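Local coordinates for protein phosphoglycerol transferase GacH (Streptococcus pyogenes MGAS5005, PDB 6DGM) that probably transfers glycerol phosphate from a membrane lipid donor onto streptococcal rhamnose polysaccharide, through a metal-dependent extracellular domain of the sulfatase and lipoteichoic acid synthase kind, at residues Glu254-Thr257 against Gln258-Lys261. Residues are numbered along the deposited sequence; the frame is centred on the assembly and turned at random.
Sequences EKLT and QINK
Gln258 folds back over the C-terminal part of helix 229-257 and gives its amide nitrogen to Thr257: NE2 lies 3.1 Å from Thr257 OG1, in a rather bent bond (137° at the hydrogen) with the hydroxyl tilted from the amide plane. A bend at chi2 (-57°) curls the side chain back so that the amide can reach this neighbour. Thr257 in turn donates its hydroxyl to the carbonyl three residues back, with OG1 2.6 Å from Glu254 O; chi1 of 67° places OG1 between the backbone N and the carbonyl carbon, within reach of the Glu254 carbonyl. The threonine oxygen thus works both ways, accepting from the amide and donating to the backbone, while Gln258 CG lies 3.7 Å from that same Glu254 O.

Two backbone bonds span three residues each. Gln258 N meets Lys255 O at 3.1 Å, and Ile259 N bonds to Leu256 O, also at 3.1 Å. Leu256 O accepts from Asn298 ND2 as well, which ties the turn to the loop beyond strand 290-297. Alongside these bonds Ile259 CG1 makes a van der Waals contact with the backbone, 3.6 Å from Lys255 O.

On the apolar side, Leu256 CD2 and Ile259 CD1 meet at 4.1 Å. Both side chains rest on Ile193, and the buried Leu256 continues inward against Val265 and Trp296. After Ile259 the chain makes an inverse gamma turn centred on Asn260. The whole is a run of i to i+3 turns where helix 229-257 gives way to the loop before strand 263-269, a helix-to-strand connection of the alkaline phosphatase-like alpha/beta fold, away from the manganese and calcium sites.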
loop_
_atom_site.group_PDB
_atom_site.type_symbol
_atom_site.label_atom_id
_atom_site.label_comp_id
_atom_site.label_asym_id
_atom_site.label_seq_id
_atom_site.Cartn_x
_atom_site.Cartn_y
_atom_site.Cartn_z
ATOM N N GLU A 254 19.381 -4.470 1.056
ATOM C CA GLU A 254 20.820 -4.472 0.803
ATOM C C GLU A 254 21.116 -4.910 -0.627
ATOM O O GLU A 254 21.949 -4.312 -1.303
ATOM C CB GLU A 254 21.522 -5.374 1.826
ATOM C CG GLU A 254 21.584 -4.784 3.226
ATOM C CD GLU A 254 22.086 -5.768 4.275
ATOM O OE1 GLU A 254 22.230 -6.971 3.959
ATOM O OE2 GLU A 254 22.329 -5.337 5.424
ATOM N N LYS A 255 20.402 -5.923 -1.125
ATOM C CA LYS A 255 20.603 -6.343 -2.511
ATOM C C LYS A 255 20.152 -5.267 -3.487
ATOM O O LYS A 255 20.789 -5.055 -4.526
ATOM C CB LYS A 255 19.843 -7.644 -2.779
ATOM C CG LYS A 255 20.458 -8.867 -2.082
ATOM C CD LYS A 255 21.754 -9.264 -2.735
ATOM C CE LYS A 255 22.315 -10.526 -2.106
ATOM N NZ LYS A 255 21.301 -11.621 -2.086
ATOM N N LEU A 256 19.056 -4.575 -3.181
ATOM C CA LEU A 256 18.614 -3.509 -4.077
ATOM C C LEU A 256 19.654 -2.404 -4.189
ATOM O O LEU A 256 19.771 -1.778 -5.247
ATOM C CB LEU A 256 17.293 -2.913 -3.607
ATOM C CG LEU A 256 16.093 -3.883 -3.625
ATOM C CD1 LEU A 256 14.881 -3.208 -3.051
ATOM C CD2 LEU A 256 15.796 -4.394 -5.029
ATOM N N THR A 257 20.411 -2.135 -3.121
ATOM C CA THR A 257 21.399 -1.060 -3.196
ATOM C C THR A 257 22.511 -1.366 -4.198
ATOM O O THR A 257 23.202 -0.447 -4.645
ATOM C CB THR A 257 22.062 -0.747 -1.848
ATOM O OG1 THR A 257 22.882 -1.846 -1.425
ATOM C CG2 THR A 257 21.041 -0.442 -0.793
ATOM N N GLN A 258 22.693 -2.638 -4.544
ATOM C CA GLN A 258 23.743 -3.056 -5.458
ATOM C C GLN A 258 23.282 -3.129 -6.905
ATOM O O GLN A 258 24.083 -3.489 -7.772
ATOM C CB GLN A 258 24.294 -4.424 -5.038
ATOM C CG GLN A 258 24.822 -4.477 -3.612
ATOM C CD GLN A 258 25.907 -3.460 -3.349
ATOM O OE1 GLN A 258 26.876 -3.346 -4.111
ATOM N NE2 GLN A 258 25.752 -2.700 -2.271
ATOM N N ILE A 259 22.031 -2.770 -7.197
ATOM C CA ILE A 259 21.515 -2.769 -8.560
ATOM C C ILE A 259 21.627 -1.365 -9.135
ATOM O O ILE A 259 21.177 -0.392 -8.515
ATOM C CB ILE A 259 20.055 -3.257 -8.596
ATOM C CG1 ILE A 259 19.959 -4.659 -7.983
ATOM C CG2 ILE A 259 19.523 -3.203 -10.030
ATOM C CD1 ILE A 259 18.532 -5.241 -7.937
ATOM N N ASN A 260 22.192 -1.266 -10.338
ATOM C CA ASN A 260 22.439 0.022 -10.984
ATOM C C ASN A 260 21.188 0.487 -11.734
ATOM O O ASN A 260 21.140 0.542 -12.967
ATOM C CB ASN A 260 23.639 -0.076 -11.914
ATOM C CG ASN A 260 24.001 1.248 -12.495
ATOM O OD1 ASN A 260 23.651 2.285 -11.934
ATOM N ND2 ASN A 260 24.706 1.238 -13.622
ATOM N N LYS A 261 20.176 0.866 -10.947
ATOM C CA LYS A 261 18.890 1.370 -11.425
ATOM C C LYS A 261 18.244 2.065 -10.238
ATOM O O LYS A 261 18.283 1.511 -9.130
ATOM C CB LYS A 261 17.990 0.201 -11.863
ATOM C CG LYS A 261 16.570 0.606 -12.265
ATOM C CD LYS A 261 16.525 1.320 -13.622
ATOM C CE LYS A 261 15.136 1.896 -13.886
ATOM N NZ LYS A 261 15.077 2.613 -15.198
#